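Local coordinates for protein putative NADH-flavin reductase (Streptococcus pneumoniae TIGR4, PDB 4R01) that probably binds a nicotinamide dinucleotide in a Rossmann fold and may act as an NADH-dependent flavin reductase, at residues D136-K141 and W146-P151; K79-F84 and T93-V98; L114-D119 and L127-A132; D54-F59 and N85-G90; A61-F66 and D193-G198. One frame throughout, in Å; residues are numbered along the deposited sequence.

Interaction 1 of 5, residues D136-K141 and W146-P151; sequences DLLRTK and WTFVSP
Trp146 and Leu138 meet where helix 125-138 gives way, through a type I turn from Leu138 to Lys141, to strand 145-150 of the Rossmann-fold sheet, and their packing closes this helix-to-strand connection. The apolar part is led by Leu138, whose CB sits over the six-membered ring of Trp146, 4.1 Å from its centroid and 16° off the ring normal, a CH-pi contact. Its two methyls divide the strand between them: CD2 lies against Trp146 CB at 3.8 Å, and CD1 reaches Phe148 CD1, also at 3.8 Å. A branched leucine suits this spot because one side chain can touch both aromatic residues. The indole lies back over the turn because chi1 of 61° sets CG between the backbone N and the carbonyl carbon. Arg139 runs its extended chain past the far end of the indole, CG touching CZ2 and CH2 of Trp146, with its guanidinium plane turned 76° from the ring; its charged end pairs with Glu170. Among polar groups, Lys141 sends its amine away to Glu82 and offers its backbone carbonyl here. Leu138 O lies 3.1 Å from Trp146 NE1 but at a poor angle for a bond, and the indole N-H finds a water in the ring plane instead. That water accepts from Trp146 NE1 at 2.8 Å and can donate to Lys141 O at 2.8 Å, though other acceptors compete for its protons.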
# COMPACT_ATOMS: atom_id res chain seq x y z
N ASP A 136 -1.73 -25.73 7.56
CA ASP A 136 -2.60 -26.01 8.70
C ASP A 136 -2.60 -27.49 9.05
O ASP A 136 -2.68 -27.86 10.23
CB ASP A 136 -4.03 -25.53 8.42
CG ASP A 136 -4.15 -24.02 8.36
OD1 ASP A 136 -3.24 -23.33 8.86
OD2 ASP A 136 -5.16 -23.52 7.81
N LEU A 137 -2.50 -28.34 8.04
CA LEU A 137 -2.50 -29.78 8.25
C LEU A 137 -1.19 -30.24 8.88
O LEU A 137 -1.17 -31.17 9.68
CB LEU A 137 -2.74 -30.51 6.92
CG LEU A 137 -2.99 -32.02 7.00
CD1 LEU A 137 -4.15 -32.32 7.94
CD2 LEU A 137 -3.28 -32.57 5.61
N LEU A 138 -0.09 -29.57 8.53
CA LEU A 138 1.22 -29.91 9.07
C LEU A 138 1.31 -29.68 10.57
O LEU A 138 1.97 -30.44 11.28
CB LEU A 138 2.31 -29.11 8.35
CG LEU A 138 2.86 -29.69 7.05
CD1 LEU A 138 3.77 -28.69 6.35
CD2 LEU A 138 3.60 -31.00 7.31
N ARG A 139 0.67 -28.63 11.07
CA ARG A 139 0.75 -28.30 12.49
C ARG A 139 0.15 -29.39 13.37
O ARG A 139 0.48 -29.49 14.55
CB ARG A 139 0.06 -26.97 12.77
CG ARG A 139 0.65 -25.80 12.01
CD ARG A 139 0.25 -24.48 12.64
NE ARG A 139 0.56 -23.34 11.79
CZ ARG A 139 1.74 -22.73 11.76
NH1 ARG A 139 2.74 -23.16 12.52
NH2 ARG A 139 1.92 -21.70 10.95
N THR A 140 -0.72 -30.21 12.80
CA THR A 140 -1.35 -31.29 13.54
C THR A 140 -0.48 -32.55 13.53
O THR A 140 -0.76 -33.51 14.25
CB THR A 140 -2.74 -31.64 12.97
OG1 THR A 140 -2.59 -32.15 11.64
CG2 THR A 140 -3.62 -30.40 12.93
N LYS A 141 0.58 -32.53 12.73
CA LYS A 141 1.50 -33.66 12.66
C LYS A 141 2.56 -33.56 13.75
O LYS A 141 3.63 -32.98 13.54
CB LYS A 141 2.16 -33.73 11.28
CG LYS A 141 1.17 -33.87 10.13
CD LYS A 141 0.14 -34.95 10.42
CE LYS A 141 -0.81 -35.15 9.24
NZ LYS A 141 -1.90 -36.10 9.56
N TRP A 146 8.78 -31.38 10.48
CA TRP A 146 8.47 -30.59 9.29
C TRP A 146 8.95 -29.15 9.40
O TRP A 146 9.12 -28.62 10.50
CB TRP A 146 6.96 -30.60 9.03
CG TRP A 146 6.13 -30.01 10.15
CD1 TRP A 146 5.60 -30.68 11.21
CD2 TRP A 146 5.75 -28.64 10.30
NE1 TRP A 146 4.91 -29.81 12.02
CE2 TRP A 146 4.98 -28.56 11.48
CE3 TRP A 146 5.97 -27.48 9.56
CZ2 TRP A 146 4.44 -27.35 11.94
CZ3 TRP A 146 5.43 -26.29 10.01
CH2 TRP A 146 4.68 -26.23 11.19
N THR A 147 9.18 -28.53 8.25
CA THR A 147 9.50 -27.11 8.19
C THR A 147 8.90 -26.49 6.93
O THR A 147 9.32 -26.81 5.82
CB THR A 147 11.02 -26.85 8.23
OG1 THR A 147 11.56 -27.35 9.46
CG2 THR A 147 11.31 -25.36 8.13
N PHE A 148 7.92 -25.62 7.13
CA PHE A 148 7.26 -24.92 6.03
C PHE A 148 8.07 -23.68 5.66
O PHE A 148 8.30 -22.81 6.51
CB PHE A 148 5.84 -24.53 6.43
CG PHE A 148 4.91 -24.33 5.27
CD1 PHE A 148 4.35 -25.41 4.61
CD2 PHE A 148 4.57 -23.05 4.84
CE1 PHE A 148 3.49 -25.24 3.55
CE2 PHE A 148 3.71 -22.86 3.78
CZ PHE A 148 3.16 -23.96 3.13
N VAL A 149 8.50 -23.59 4.41
CA VAL A 149 9.34 -22.48 4.00
C VAL A 149 8.61 -21.53 3.05
O VAL A 149 8.59 -21.73 1.84
CB VAL A 149 10.63 -22.96 3.32
CG1 VAL A 149 11.56 -21.79 3.06
CG2 VAL A 149 11.32 -24.00 4.20
N SER A 150 7.99 -20.50 3.63
CA SER A 150 7.27 -19.50 2.84
C SER A 150 8.22 -18.60 2.08
O SER A 150 9.21 -18.11 2.63
CB SER A 150 6.37 -18.66 3.75
OG SER A 150 5.22 -19.37 4.14
N PRO A 151 7.94 -18.38 0.79
CA PRO A 151 8.71 -17.42 -0.01
C PRO A 151 8.16 -16.02 0.20
O PRO A 151 7.25 -15.84 1.01
CB PRO A 151 8.47 -17.90 -1.44
CG PRO A 151 7.07 -18.44 -1.40
CD PRO A 151 6.87 -19.01 -0.01
O HOH W 1 3.25 -30.27 14.23

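Interaction 2 of 5, residues K79-F84 and T93-V98; sequences KSIELF and TRFLVV
Ile81 and Phe84, one turn apart on helix 76-88, both pack on Phe95 of strand 94-98, and Ile81 also reaches Val97; this is the helix-to-strand half of the beta-alpha-beta unit formed by strand 61-64, helix 76-88 and strand 94-98. Helix and strand run nearly antiparallel, with short axes 11.3 Å apart, and bulky hydrocarbon side chains fill the space between them. Ile81 comes first. Its CD1 reaches the edge of the Phe95 ring in the ring plane, 4.0 Å from CE2 of Phe95, and lies 4.2 Å from CG2 of Val97, while its CG2 branch meets Leu138 of helix 125-138. A turn later, Phe84 takes the face of the same ring: its CB stands 4.0 Å from the Phe95 centroid, 24° off the normal, in a CH-pi contact. Phe95 can receive both because CG is anti to the backbone N (chi1 172°), which carries the ring out toward the helix. The two phenyl planes are inclined by 32°, an oblique pairing with centroids 4.7 Å apart. Flat rings suit this place, since each gives a broad apolar surface to its neighbour. Phe95 CE1 lies over the face of the Phe84 ring, toward its rim, 3.5 Å from CG of Phe84.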
# COMPACT_ATOMS: atom_id res chain seq x y z
N LYS A 79 -3.20 -33.63 0.27
CA LYS A 79 -3.05 -35.08 0.20
C LYS A 79 -1.58 -35.48 0.24
O LYS A 79 -1.23 -36.53 0.78
CB LYS A 79 -3.71 -35.64 -1.06
CG LYS A 79 -3.95 -37.14 -1.03
CD LYS A 79 -4.36 -37.68 -2.39
CE LYS A 79 -4.60 -39.18 -2.34
NZ LYS A 79 -4.56 -39.81 -3.69
N SER A 80 -0.72 -34.63 -0.31
CA SER A 80 0.72 -34.89 -0.31
C SER A 80 1.26 -34.87 1.11
O SER A 80 2.08 -35.71 1.49
CB SER A 80 1.46 -33.88 -1.19
OG SER A 80 1.39 -32.58 -0.64
N ILE A 81 0.80 -33.91 1.90
CA ILE A 81 1.18 -33.81 3.31
C ILE A 81 0.78 -35.07 4.07
O ILE A 81 1.59 -35.64 4.80
CB ILE A 81 0.54 -32.59 3.99
CG1 ILE A 81 1.01 -31.30 3.32
CG2 ILE A 81 0.86 -32.58 5.47
CD1 ILE A 81 2.51 -31.11 3.35
N GLU A 82 -0.47 -35.48 3.90
CA GLU A 82 -0.99 -36.68 4.55
C GLU A 82 -0.15 -37.89 4.17
O GLU A 82 0.13 -38.75 5.00
CB GLU A 82 -2.45 -36.90 4.18
CG GLU A 82 -3.28 -37.56 5.26
CD GLU A 82 -3.63 -36.61 6.39
OE1 GLU A 82 -4.32 -35.61 6.13
OE2 GLU A 82 -3.20 -36.86 7.54
N LEU A 83 0.24 -37.95 2.90
CA LEU A 83 1.07 -39.04 2.39
C LEU A 83 2.47 -39.02 3.00
O LEU A 83 2.96 -40.04 3.49
CB LEU A 83 1.17 -38.97 0.87
CG LEU A 83 2.28 -39.84 0.27
CD1 LEU A 83 1.91 -41.32 0.32
CD2 LEU A 83 2.59 -39.41 -1.14
N PHE A 84 3.11 -37.86 2.96
CA PHE A 84 4.47 -37.73 3.46
C PHE A 84 4.55 -38.00 4.95
O PHE A 84 5.51 -38.60 5.43
CB PHE A 84 5.03 -36.34 3.15
CG PHE A 84 5.60 -36.22 1.77
CD1 PHE A 84 6.71 -36.97 1.40
CD2 PHE A 84 5.04 -35.36 0.84
CE1 PHE A 84 7.24 -36.87 0.14
CE2 PHE A 84 5.57 -35.25 -0.43
CZ PHE A 84 6.68 -36.00 -0.78
N THR A 93 13.99 -38.12 10.01
CA THR A 93 14.16 -37.38 8.75
C THR A 93 13.41 -36.05 8.73
O THR A 93 12.25 -35.98 9.15
CB THR A 93 13.70 -38.23 7.55
OG1 THR A 93 14.29 -39.53 7.62
CG2 THR A 93 14.10 -37.57 6.24
N ARG A 94 14.07 -35.01 8.24
CA ARG A 94 13.45 -33.70 8.09
C ARG A 94 12.62 -33.62 6.82
O ARG A 94 13.00 -34.16 5.78
CB ARG A 94 14.52 -32.60 8.09
CG ARG A 94 15.17 -32.35 9.44
CD ARG A 94 15.95 -31.05 9.44
NE ARG A 94 15.10 -29.89 9.19
CZ ARG A 94 15.54 -28.64 9.11
NH1 ARG A 94 16.83 -28.39 9.26
NH2 ARG A 94 14.70 -27.65 8.88
N PHE A 95 11.48 -32.94 6.90
CA PHE A 95 10.61 -32.79 5.75
C PHE A 95 10.31 -31.31 5.49
O PHE A 95 9.50 -30.71 6.20
CB PHE A 95 9.31 -33.58 5.95
CG PHE A 95 8.27 -33.33 4.90
CD1 PHE A 95 8.52 -33.63 3.57
CD2 PHE A 95 7.04 -32.80 5.24
CE1 PHE A 95 7.56 -33.41 2.60
CE2 PHE A 95 6.07 -32.58 4.28
CZ PHE A 95 6.34 -32.88 2.95
N LEU A 96 10.97 -30.75 4.49
CA LEU A 96 10.80 -29.34 4.16
C LEU A 96 9.81 -29.15 3.03
O LEU A 96 9.78 -29.94 2.08
CB LEU A 96 12.14 -28.70 3.78
CG LEU A 96 13.01 -28.15 4.92
CD1 LEU A 96 13.54 -29.27 5.80
CD2 LEU A 96 14.14 -27.31 4.35
N VAL A 97 8.99 -28.11 3.13
CA VAL A 97 8.00 -27.81 2.10
C VAL A 97 8.23 -26.43 1.51
O VAL A 97 8.37 -25.45 2.23
CB VAL A 97 6.57 -27.88 2.67
CG1 VAL A 97 5.55 -27.57 1.57
CG2 VAL A 97 6.29 -29.24 3.28
N VAL A 98 8.28 -26.37 0.18
CA VAL A 98 8.26 -25.08 -0.51
C VAL A 98 6.83 -24.56 -0.48
O VAL A 98 5.96 -25.07 -1.18
CB VAL A 98 8.74 -25.20 -1.96
CG1 VAL A 98 8.63 -23.85 -2.66
CG2 VAL A 98 10.17 -25.72 -2.00

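Interaction 3 of 5, residues L114-D119 and L127-A132; sequences LLDTPD and LAKAQA
Leu115 and Ala128 join a short 3-10 segment, 114-116, to helix 125-138, in the connection that links strand 94-98 of the Rossmann fold to this helix. The apolar contact comes from the two branches of Leu115. CD2 is directed at Ala128 CB and CD1 turns to Lys129; the 3.2 Å between Leu115 CD2 and Ala128 CB is unusually short, and the exact placing of the leucine branches is doubtful. Alanine suits the helix here because its single methyl lets the 3-10 backbone approach, with Leu115 CA only 6.7 Å from Ala128 CA. Phe120, from the intervening loop, packs on both residues. Lys129 adds its aliphatic chain, which leaves with CG anti to the backbone N (chi1 -159°) and then bends at chi2 and chi3, bringing CE near CD1 of Leu115, the two side chains crossing at about a right angle. Polar contacts are fewer. Within the loop, Thr117 OG1 donates to Leu114 O at 3.0 Å, a short hydroxyl side chain folding back on the preceding backbone. Pro118 beyond it packs on Ile106 of the second subunit, which puts this loop at a subunit interface. Between the segments, Asp116 and Lys129 may attract weakly: OD1 of Asp116 and NZ of Lys129 are 4.0 Å apart, too far for a salt bridge.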
# COMPACT_ATOMS: atom_id res chain seq x y z
N LEU A 114 -2.49 -13.05 5.26
CA LEU A 114 -2.47 -12.21 4.06
C LEU A 114 -3.54 -12.64 3.11
O LEU A 114 -4.12 -11.85 2.41
CB LEU A 114 -1.15 -12.32 3.35
CG LEU A 114 -0.15 -11.24 3.59
CD1 LEU A 114 -0.03 -11.02 5.07
CD2 LEU A 114 1.19 -11.66 3.06
N LEU A 115 -3.79 -13.92 3.14
CA LEU A 115 -4.77 -14.58 2.36
C LEU A 115 -6.15 -13.99 2.61
O LEU A 115 -6.99 -13.96 1.75
CB LEU A 115 -4.80 -15.96 2.93
CG LEU A 115 -5.05 -17.19 2.15
CD1 LEU A 115 -6.34 -17.66 2.69
CD2 LEU A 115 -5.19 -16.84 0.70
N ASP A 116 -6.39 -13.60 3.85
CA ASP A 116 -7.69 -13.18 4.30
C ASP A 116 -8.05 -11.71 4.14
O ASP A 116 -9.13 -11.35 4.46
CB ASP A 116 -7.84 -13.54 5.77
CG ASP A 116 -7.70 -14.99 6.03
OD1 ASP A 116 -8.23 -15.78 5.26
OD2 ASP A 116 -7.06 -15.34 7.04
N THR A 117 -7.15 -10.89 3.68
CA THR A 117 -7.33 -9.45 3.50
C THR A 117 -8.27 -9.16 2.34
O THR A 117 -8.31 -9.90 1.36
CB THR A 117 -5.99 -8.74 3.28
OG1 THR A 117 -5.41 -9.18 2.04
CG2 THR A 117 -5.04 -9.04 4.42
N PRO A 118 -9.06 -8.08 2.45
CA PRO A 118 -10.04 -7.70 1.42
C PRO A 118 -9.43 -7.48 0.04
O PRO A 118 -10.13 -7.65 -0.96
CB PRO A 118 -10.63 -6.40 1.97
CG PRO A 118 -10.44 -6.49 3.44
CD PRO A 118 -9.13 -7.19 3.63
N ASP A 119 -8.16 -7.10 -0.02
CA ASP A 119 -7.53 -6.77 -1.30
C ASP A 119 -6.74 -7.92 -1.92
O ASP A 119 -6.19 -7.77 -3.01
CB ASP A 119 -6.61 -5.56 -1.13
CG ASP A 119 -7.30 -4.26 -1.46
OD1 ASP A 119 -7.52 -3.99 -2.66
OD2 ASP A 119 -7.64 -3.50 -0.52
N LEU A 127 -4.62 -21.17 -5.19
CA LEU A 127 -3.32 -21.71 -4.80
C LEU A 127 -2.99 -21.37 -3.35
O LEU A 127 -2.53 -22.23 -2.59
CB LEU A 127 -2.21 -21.18 -5.72
CG LEU A 127 -0.79 -21.59 -5.33
CD1 LEU A 127 -0.65 -23.11 -5.30
CD2 LEU A 127 0.24 -20.97 -6.28
N ALA A 128 -3.24 -20.12 -2.97
CA ALA A 128 -2.94 -19.63 -1.63
C ALA A 128 -3.71 -20.41 -0.57
O ALA A 128 -3.19 -20.69 0.52
CB ALA A 128 -3.26 -18.15 -1.52
N LYS A 129 -4.96 -20.75 -0.88
CA LYS A 129 -5.79 -21.50 0.05
C LYS A 129 -5.28 -22.92 0.21
O LYS A 129 -5.23 -23.46 1.31
CB LYS A 129 -7.25 -21.51 -0.41
CG LYS A 129 -8.23 -21.80 0.70
CD LYS A 129 -8.63 -20.51 1.39
CE LYS A 129 -8.57 -20.65 2.90
NZ LYS A 129 -8.95 -19.39 3.58
N ALA A 130 -4.92 -23.54 -0.91
CA ALA A 130 -4.40 -24.90 -0.89
C ALA A 130 -3.09 -24.96 -0.11
O ALA A 130 -2.85 -25.91 0.63
CB ALA A 130 -4.19 -25.42 -2.31
N GLN A 131 -2.27 -23.93 -0.27
CA GLN A 131 -0.99 -23.87 0.44
C GLN A 131 -1.18 -23.53 1.91
O GLN A 131 -0.35 -23.89 2.74
CB GLN A 131 -0.06 -22.86 -0.22
CG GLN A 131 0.47 -23.31 -1.56
CD GLN A 131 1.31 -22.25 -2.24
OE1 GLN A 131 0.91 -21.09 -2.34
NE2 GLN A 131 2.49 -22.64 -2.70
N ALA A 132 -2.27 -22.84 2.22
CA ALA A 132 -2.61 -22.52 3.60
C ALA A 132 -3.19 -23.74 4.31
O ALA A 132 -2.84 -24.01 5.46
CB ALA A 132 -3.59 -21.35 3.65

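Interaction 4 of 5, residues D54-F59 and N85-G90; sequences DDLTGF and NQLLAG
A small, purely apolar contact of three leucines, Leu56, Leu87 and Leu88, brings the short, weakly bonded helix 53-56 against the C-terminal end of helix 76-88, on one flank of the Rossmann fold. Leu56 makes every touch from its side. Its CD1 is shared by both partners, 3.8 Å from CD1 of Leu87 and 3.8 Å from CD2 of Leu88, while its CB also meets CD2 of Leu88 at 3.8 Å. In each case the side chains cross at about a right angle, and Leu56 CD1 thus touches two successive residues of the helix. Leu88 points its CB past the other segment; chi1 of -62° sets its CG anti to the carbonyl carbon, and CD2 is the branch that makes the contact with Leu56. Leucine suits all three places, giving methyls that pack closely and need no polar partner. Around the leucines, Leu56 leans on Ile31 of strand 27-32 and Leu87 on Leu51, while Phe84, a turn back on helix 76-88, touches Leu56 as well. Val62 of strand 61-64 packs on both Leu56 and Leu88. Leu56 thus sits among strand 27-32, helix 76-88 and, through Val62, strand 61-64.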
# COMPACT_ATOMS: atom_id res chain seq x y z
N ASP A 54 10.07 -47.19 1.74
CA ASP A 54 11.33 -47.69 1.19
C ASP A 54 11.91 -46.75 0.13
O ASP A 54 13.10 -46.81 -0.18
CB ASP A 54 11.13 -49.09 0.61
CG ASP A 54 10.96 -50.14 1.69
OD1 ASP A 54 11.38 -49.89 2.84
OD2 ASP A 54 10.41 -51.23 1.38
N ASP A 55 11.07 -45.87 -0.42
CA ASP A 55 11.54 -44.86 -1.35
C ASP A 55 12.19 -43.69 -0.61
O ASP A 55 13.09 -43.04 -1.14
CB ASP A 55 10.39 -44.35 -2.22
CG ASP A 55 9.85 -45.41 -3.15
OD1 ASP A 55 10.65 -46.26 -3.61
OD2 ASP A 55 8.64 -45.38 -3.43
N LEU A 56 11.73 -43.42 0.60
CA LEU A 56 12.19 -42.24 1.34
C LEU A 56 13.13 -42.57 2.49
O LEU A 56 13.58 -41.67 3.20
CB LEU A 56 11.00 -41.44 1.86
CG LEU A 56 10.11 -40.82 0.79
CD1 LEU A 56 9.15 -39.81 1.41
CD2 LEU A 56 10.95 -40.16 -0.30
N THR A 57 13.43 -43.86 2.68
CA THR A 57 14.43 -44.25 3.67
C THR A 57 15.83 -43.94 3.14
O THR A 57 16.07 -43.97 1.94
CB THR A 57 14.35 -45.75 4.01
OG1 THR A 57 14.28 -46.52 2.80
CG2 THR A 57 13.12 -46.04 4.86
N GLY A 58 16.74 -43.63 4.05
CA GLY A 58 18.11 -43.32 3.67
C GLY A 58 18.28 -41.89 3.20
O GLY A 58 19.09 -41.62 2.32
N PHE A 59 17.51 -40.98 3.79
CA PHE A 59 17.65 -39.56 3.49
C PHE A 59 17.72 -38.74 4.78
O PHE A 59 16.98 -38.98 5.73
CB PHE A 59 16.48 -39.06 2.64
CG PHE A 59 16.52 -39.55 1.22
CD1 PHE A 59 17.46 -39.06 0.33
CD2 PHE A 59 15.60 -40.49 0.77
CE1 PHE A 59 17.50 -39.51 -0.98
CE2 PHE A 59 15.63 -40.93 -0.54
CZ PHE A 59 16.58 -40.44 -1.41
N ASN A 85 3.53 -37.57 5.68
CA ASN A 85 3.45 -37.86 7.11
C ASN A 85 3.42 -39.36 7.36
O ASN A 85 4.13 -39.86 8.23
CB ASN A 85 2.21 -37.20 7.72
CG ASN A 85 2.09 -37.45 9.21
OD1 ASN A 85 2.88 -36.93 10.00
ND2 ASN A 85 1.10 -38.24 9.60
N GLN A 86 2.62 -40.06 6.59
CA GLN A 86 2.53 -41.51 6.67
C GLN A 86 3.85 -42.17 6.42
O GLN A 86 4.11 -43.19 6.98
CB GLN A 86 1.55 -42.04 5.64
CG GLN A 86 0.10 -42.04 6.07
CD GLN A 86 -0.86 -41.92 4.90
OE1 GLN A 86 -0.48 -42.03 3.75
NE2 GLN A 86 -2.12 -41.68 5.21
N LEU A 87 4.69 -41.56 5.60
CA LEU A 87 5.96 -42.14 5.19
C LEU A 87 7.11 -41.76 6.11
O LEU A 87 8.04 -42.55 6.31
CB LEU A 87 6.30 -41.72 3.76
CG LEU A 87 5.32 -42.14 2.66
CD1 LEU A 87 5.82 -41.70 1.30
CD2 LEU A 87 5.09 -43.64 2.70
N LEU A 88 7.05 -40.56 6.68
CA LEU A 88 8.20 -40.02 7.40
C LEU A 88 8.03 -39.90 8.91
O LEU A 88 9.03 -39.85 9.64
CB LEU A 88 8.56 -38.64 6.83
CG LEU A 88 8.98 -38.62 5.36
CD1 LEU A 88 9.43 -37.22 4.95
CD2 LEU A 88 10.09 -39.64 5.09
N ALA A 89 6.79 -39.85 9.39
CA ALA A 89 6.56 -39.74 10.83
C ALA A 89 7.12 -40.96 11.57
O ALA A 89 7.05 -42.08 11.07
CB ALA A 89 5.07 -39.59 11.13
N GLY A 90 7.69 -40.71 12.74
CA GLY A 90 8.35 -41.76 13.49
C GLY A 90 9.85 -41.75 13.25
O GLY A 90 10.64 -42.02 14.15

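Interaction 5 of 5, residues A61-F66 and D193-G198; sequences AVISAF and DELEKG
Leu195, near the end of helix 184-196, meets Ala61 and Ile63 on strand 61-64, and the close packing of the contact is confined to these three buried residues. Each methyl of Leu195 has its own partner: CD2 lies 3.7 Å from CB of Ala61, and CD1 lies 3.7 Å from CD1 of Ile63, the latter two side chains reaching toward each other tip to tip. With chi1 at -75°, Leu195 CG stands opposite its carbonyl carbon, and both methyls meet the strand. Alternate residues of a strand face the same way, which is why Ala61 and Ile63 both point at the helix while Val62 points away. The small Ala61 leaves room for the helix to come close, 7.7 Å between its CA and that of Leu195, and the longer Ile63 spans the remaining distance. Leu4 and Leu96, from the strands on either side, also touch Leu195. Outside this core the contact is loose. Lys197, the first residue beyond the helical geometry, is exposed, and the neighbouring acids are turned to other partners, Asp193 and Glu196 to Arg24 and the buried Glu194 to Arg94. Leu195 alone carries the helix onto strand 61-64 here, in the alpha/beta layering of a Rossmann fold, on the face of the sheet away from helix 76-88.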
# COMPACT_ATOMS: atom_id res chain seq x y z
N ALA A 61 17.09 -35.51 4.75
CA ALA A 61 15.94 -34.62 4.61
C ALA A 61 15.24 -34.82 3.27
O ALA A 61 15.88 -35.13 2.26
CB ALA A 61 16.37 -33.17 4.78
N VAL A 62 13.93 -34.62 3.26
CA VAL A 62 13.14 -34.68 2.04
C VAL A 62 12.50 -33.32 1.77
O VAL A 62 11.75 -32.80 2.60
CB VAL A 62 12.05 -35.76 2.13
CG1 VAL A 62 11.08 -35.63 0.97
CG2 VAL A 62 12.68 -37.15 2.14
N ILE A 63 12.80 -32.73 0.61
CA ILE A 63 12.28 -31.42 0.26
C ILE A 63 11.22 -31.52 -0.84
O ILE A 63 11.52 -31.90 -1.97
CB ILE A 63 13.39 -30.46 -0.23
CG1 ILE A 63 14.47 -30.29 0.84
CG2 ILE A 63 12.80 -29.11 -0.61
CD1 ILE A 63 15.65 -31.24 0.68
N SER A 64 9.99 -31.17 -0.50
CA SER A 64 8.91 -31.21 -1.48
C SER A 64 8.72 -29.85 -2.14
O SER A 64 8.38 -28.86 -1.48
CB SER A 64 7.61 -31.67 -0.84
OG SER A 64 6.55 -31.62 -1.78
N ALA A 65 8.95 -29.81 -3.44
CA ALA A 65 8.72 -28.62 -4.24
C ALA A 65 7.51 -28.86 -5.14
O ALA A 65 7.42 -28.32 -6.24
CB ALA A 65 9.95 -28.27 -5.07
N PHE A 66 6.60 -29.70 -4.66
CA PHE A 66 5.41 -30.08 -5.41
C PHE A 66 4.54 -28.88 -5.75
O PHE A 66 4.23 -28.05 -4.89
CB PHE A 66 4.60 -31.11 -4.62
CG PHE A 66 3.30 -31.49 -5.27
CD1 PHE A 66 3.26 -32.36 -6.34
CD2 PHE A 66 2.10 -30.98 -4.79
CE1 PHE A 66 2.06 -32.70 -6.94
CE2 PHE A 66 0.90 -31.32 -5.38
CZ PHE A 66 0.88 -32.18 -6.45
N ASP A 193 20.39 -23.47 3.41
CA ASP A 193 21.00 -23.00 4.65
C ASP A 193 20.27 -23.56 5.86
O ASP A 193 20.89 -23.94 6.85
CB ASP A 193 21.01 -21.47 4.71
CG ASP A 193 22.05 -20.86 3.78
OD1 ASP A 193 22.88 -21.61 3.24
OD2 ASP A 193 22.03 -19.62 3.61
N GLU A 194 18.94 -23.62 5.76
CA GLU A 194 18.13 -24.19 6.83
C GLU A 194 18.33 -25.70 6.91
O GLU A 194 18.05 -26.33 7.93
CB GLU A 194 16.65 -23.84 6.60
CG GLU A 194 15.67 -24.49 7.56
CD GLU A 194 15.89 -24.08 9.01
OE1 GLU A 194 16.31 -22.93 9.25
OE2 GLU A 194 15.66 -24.92 9.91
N LEU A 195 18.83 -26.30 5.83
CA LEU A 195 19.14 -27.72 5.82
C LEU A 195 20.48 -27.98 6.50
O LEU A 195 20.61 -28.89 7.31
CB LEU A 195 19.15 -28.27 4.40
CG LEU A 195 17.77 -28.47 3.77
CD1 LEU A 195 17.91 -28.87 2.32
CD2 LEU A 195 17.00 -29.52 4.55
N GLU A 196 21.47 -27.17 6.15
CA GLU A 196 22.79 -27.27 6.75
C GLU A 196 22.81 -26.75 8.19
O GLU A 196 23.31 -27.42 9.10
CB GLU A 196 23.81 -26.51 5.90
CG GLU A 196 24.11 -27.16 4.55
CD GLU A 196 24.96 -26.26 3.67
OE1 GLU A 196 25.69 -25.41 4.22
OE2 GLU A 196 24.88 -26.38 2.43
N LYS A 197 22.27 -25.55 8.39
CA LYS A 197 22.29 -24.89 9.69
C LYS A 197 20.86 -24.68 10.20
O LYS A 197 20.37 -23.55 10.28
CB LYS A 197 23.03 -23.56 9.60
CG LYS A 197 24.20 -23.58 8.61
CD LYS A 197 25.56 -23.55 9.28
CE LYS A 197 26.08 -22.12 9.31
NZ LYS A 197 27.56 -22.03 9.24
N GLY A 198 20.16 -25.75 10.50
CA GLY A 198 18.74 -25.60 10.68
C GLY A 198 18.23 -25.65 12.07
O GLY A 198 18.15 -26.69 12.68

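In the fold
All five contacts belong to one Rossmann domain. Interactions 1, 2 and 5 rest on its sheet, where strands 61-64, 94-98 and 145-150 are consecutive neighbours, and interactions 2 and 4 share helix 76-88 while 1 and 3 share helix 125-138. Interactions 1 and 2 lie about 8 Å apart between centres and are joined by the Lys141–Glu82 salt bridge; interactions 3 and 4, at about 30 Å, mark the two ends. Along the chain, interaction 2 alternates with interaction 4, then come 3 and 1, and interaction 5 spans 1, 2 and 3, bringing a late helix back to an early strand. Local packing of helices, strands and loops and this long-range closure thus build one layered domain, with interaction 3 beside neighbouring subunits.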